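PDB 3RBJ: sortase family protein from Streptococcus agalactiae serogroup V, which probably acts as a pilus-specific, class C sortase, a transpeptidase of pilus biogenesis, studied here as its soluble sortase domain with an altered lid. Local coordinates for residues T126-T131 and D188-L193. The protein carries 6 engineered substitutions. Residues are numbered along the deposited sequence; the frame is centred on the assembly and turned at random.
Sequences THAVLT and DHVTLL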
ATOM      1  N   THR A 126       2.876  -7.116   9.468  1.00 21.28           N
ATOM      2  CA  THR A 126       3.130  -6.375   8.248  1.00 20.11           C
ATOM      3  C   THR A 126       2.617  -4.957   8.326  1.00 18.80           C
ATOM      4  O   THR A 126       1.550  -4.715   8.786  1.00 18.18           O
ATOM      5  CB  THR A 126       2.560  -7.057   7.027  1.00 20.66           C
ATOM      6  OG1 THR A 126       1.157  -7.118   7.146  1.00 19.67           O
ATOM      7  CG2 THR A 126       3.157  -8.531   6.835  1.00 22.92           C
ATOM      8  N   HIS A 127       3.390  -3.988   7.852  1.00 18.52           N
ATOM      9  CA  HIS A 127       2.792  -2.664   7.724  1.00 17.45           C
ATOM     10  C   HIS A 127       3.102  -2.091   6.336  1.00 17.27           C
ATOM     11  O   HIS A 127       4.211  -1.595   6.120  1.00 16.51           O
ATOM     12  CB  HIS A 127       3.245  -1.739   8.858  1.00 16.28           C
ATOM     13  CG  HIS A 127       2.596  -0.394   8.846  1.00 17.58           C
ATOM     14  ND1 HIS A 127       2.757   0.505   9.878  1.00 20.49           N
ATOM     15  CD2 HIS A 127       1.728   0.186   7.975  1.00 19.07           C
ATOM     16  CE1 HIS A 127       2.041   1.591   9.625  1.00 21.48           C
ATOM     17  NE2 HIS A 127       1.415   1.429   8.470  1.00 15.76           N
ATOM     18  N   ALA A 128       2.116  -2.136   5.417  1.00 16.78           N
ATOM     19  CA  ALA A 128       2.345  -1.593   4.070  1.00 18.98           C
ATOM     20  C   ALA A 128       2.118  -0.080   3.982  1.00 20.65           C
ATOM     21  O   ALA A 128       1.128   0.421   4.476  1.00 22.62           O
ATOM     22  CB  ALA A 128       1.500  -2.316   3.035  1.00 18.11           C
ATOM     23  N   VAL A 129       3.014   0.666   3.357  1.00 21.76           N
ATOM     24  CA  VAL A 129       2.747   2.096   3.221  1.00 21.71           C
ATOM     25  C   VAL A 129       2.694   2.536   1.778  1.00 22.79           C
ATOM     26  O   VAL A 129       3.607   2.235   0.979  1.00 24.44           O
ATOM     27  CB  VAL A 129       3.762   3.008   3.940  1.00 22.83           C
ATOM     28  CG1 VAL A 129       3.260   4.438   3.876  1.00 19.63           C
ATOM     29  CG2 VAL A 129       3.971   2.573   5.458  1.00 23.23           C
ATOM     30  N   LEU A 130       1.630   3.249   1.424  1.00 21.99           N
ATOM     31  CA  LEU A 130       1.454   3.735   0.060  1.00 22.89           C
ATOM     32  C   LEU A 130       1.302   5.252   0.030  1.00 23.48           C
ATOM     33  O   LEU A 130       0.476   5.818   0.747  1.00 21.62           O
ATOM     34  CB  LEU A 130       0.239   3.072  -0.591  1.00 21.84           C
ATOM     35  CG  LEU A 130       0.026   1.591  -0.276  1.00 22.60           C
ATOM     36  CD1 LEU A 130      -1.359   1.141  -0.717  1.00 18.81           C
ATOM     37  CD2 LEU A 130       1.103   0.740  -0.931  1.00 19.07           C
ATOM     38  N   THR A 131       2.103   5.906  -0.805  1.00 25.37           N
ATOM     39  CA  THR A 131       2.059   7.357  -0.933  1.00 27.56           C
ATOM     40  C   THR A 131       1.438   7.774  -2.262  1.00 30.18           C
ATOM     41  O   THR A 131       1.065   6.929  -3.076  1.00 30.85           O
ATOM     42  CB  THR A 131       3.463   7.977  -0.817  1.00 27.24           C
ATOM     43  OG1 THR A 131       4.251   7.601  -1.953  1.00 28.92           O
ATOM     44  CG2 THR A 131       4.152   7.500   0.453  1.00 27.05           C
ATOM     45  N   ASP A 188      -1.631  -6.373  11.429  1.00 23.91           N
ATOM     46  CA  ASP A 188      -1.558  -6.300   9.982  1.00 22.83           C
ATOM     47  C   ASP A 188      -2.204  -4.995   9.494  1.00 22.42           C
ATOM     48  O   ASP A 188      -3.470  -4.810   9.529  1.00 20.54           O
ATOM     49  CB  ASP A 188      -2.205  -7.564   9.397  1.00 23.85           C
ATOM     50  CG  ASP A 188      -2.444  -7.492   7.887  1.00 24.29           C
ATOM     51  OD1 ASP A 188      -2.023  -6.512   7.232  1.00 25.05           O
ATOM     52  OD2 ASP A 188      -3.097  -8.412   7.366  1.00 23.29           O
ATOM     53  N   HIS A 189      -1.356  -4.083   9.008  1.00 20.16           N
ATOM     54  CA  HIS A 189      -1.874  -2.744   8.704  1.00 19.03           C
ATOM     55  C   HIS A 189      -1.496  -2.288   7.298  1.00 19.33           C
ATOM     56  O   HIS A 189      -0.543  -2.804   6.722  1.00 19.08           O
ATOM     57  CB  HIS A 189      -1.275  -1.746   9.677  1.00 18.80           C
ATOM     58  CG  HIS A 189      -1.871  -1.751  11.038  1.00 18.87           C
ATOM     59  ND1 HIS A 189      -3.103  -1.191  11.326  1.00 23.72           N
ATOM     60  CD2 HIS A 189      -1.381  -2.197  12.218  1.00 21.84           C
ATOM     61  CE1 HIS A 189      -3.351  -1.309  12.618  1.00 20.99           C
ATOM     62  NE2 HIS A 189      -2.313  -1.906  13.183  1.00 22.75           N
ATOM     63  N   VAL A 190      -2.210  -1.291   6.757  1.00 19.97           N
ATOM     64  CA  VAL A 190      -1.650  -0.497   5.614  1.00 20.01           C
ATOM     65  C   VAL A 190      -2.022   0.950   5.781  1.00 20.40           C
ATOM     66  O   VAL A 190      -3.172   1.251   6.118  1.00 21.37           O
ATOM     67  CB  VAL A 190      -2.024  -1.022   4.201  1.00 21.92           C
ATOM     68  CG1 VAL A 190      -3.483  -0.968   3.952  1.00 20.07           C
ATOM     69  CG2 VAL A 190      -1.297  -0.271   3.123  1.00 21.95           C
ATOM     70  N   THR A 191      -0.993   1.795   5.696  1.00 19.41           N
ATOM     71  CA  THR A 191      -1.089   3.239   5.796  1.00 20.43           C
ATOM     72  C   THR A 191      -1.127   3.937   4.378  1.00 21.56           C
ATOM     73  O   THR A 191      -0.242   3.731   3.552  1.00 22.14           O
ATOM     74  CB  THR A 191       0.103   3.785   6.632  1.00 20.91           C
ATOM     75  OG1 THR A 191       0.017   3.277   8.000  1.00 19.72           O
ATOM     76  CG2 THR A 191       0.171   5.331   6.594  1.00 17.17           C
ATOM     77  N   LEU A 192      -2.161   4.742   4.132  1.00 21.21           N
ATOM     78  CA  LEU A 192      -2.260   5.623   2.966  1.00 21.39           C
ATOM     79  C   LEU A 192      -1.688   7.015   3.365  1.00 22.42           C
ATOM     80  O   LEU A 192      -2.076   7.624   4.389  1.00 23.11           O
ATOM     81  CB  LEU A 192      -3.704   5.712   2.449  1.00 20.98           C
ATOM     82  CG  LEU A 192      -4.553   4.426   2.278  1.00 21.77           C
ATOM     83  CD1 LEU A 192      -6.008   4.681   1.751  1.00 21.12           C
ATOM     84  CD2 LEU A 192      -3.918   3.285   1.441  1.00 20.60           C
ATOM     85  N   LEU A 193      -0.754   7.529   2.593  1.00 22.86           N
ATOM     86  CA  LEU A 193      -0.041   8.697   3.062  1.00 25.81           C
ATOM     87  C   LEU A 193      -0.114   9.760   1.972  1.00 28.28           C
ATOM     88  O   LEU A 193      -0.122   9.435   0.791  1.00 29.47           O
ATOM     89  CB  LEU A 193       1.419   8.327   3.412  1.00 24.78           C
ATOM     90  CG  LEU A 193       2.447   9.427   3.816  1.00 27.52           C
ATOM     91  CD1 LEU A 193       3.462   8.930   4.854  1.00 24.00           C
ATOM     92  CD2 LEU A 193       3.172  10.042   2.690  1.00 27.46           C
TER
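The imidazole of His127 leans across the neighbouring strand and lays one face over CB of His189, 4.2 Å from that atom to the ring centroid, a CH-pi contact. The His189 ring turns its edge toward the same face, the two planes at 52°. With CG anti to the backbone N (chi1 -176°), the His127 ring reaches Thr191, whose OG1 lies near the ring plane and hydrogen bonds to NE2; the modelled separation is very short, so its exact length is doubtful. Because ND1 bonds to Tyr182 O, both ring nitrogens are engaged, and a histidine suits this buried place by offering a flat face for His189 and two ring nitrogens for hydrogen bonds.

Val129 and Thr191 lie on the same face of the sheet as His127 and His189, beta-branched residues well suited to extended backbone. On the opposite face Leu130 CD1 packs against Leu192 CD2 at 4.0 Å, while the single methyl of Ala128 is already pressed close to Val190 in a crowded part of the model, a place that suits a small residue. Thr126 OG1 sits beside Asp188 OD1 but bonds to Gly123 O instead; the buried carboxylate of Asp188 is held by Tyr165 and a salt bridge to Arg211.

Between the two layers of side chains the strands run parallel, 14° apart, joined by a ladder that includes Leu130 N to Thr191 O (2.9 Å) and Leu193 N to Leu130 O (2.8 Å). Strand 126-131 leads toward His133 and strand 188-196 carries Ala195, which replaces the predicted acyl-thioester residue: this parallel pair of the sortase beta-barrel points both C-terminal ends toward the predicted active-site positions, consistent with a part in building that site.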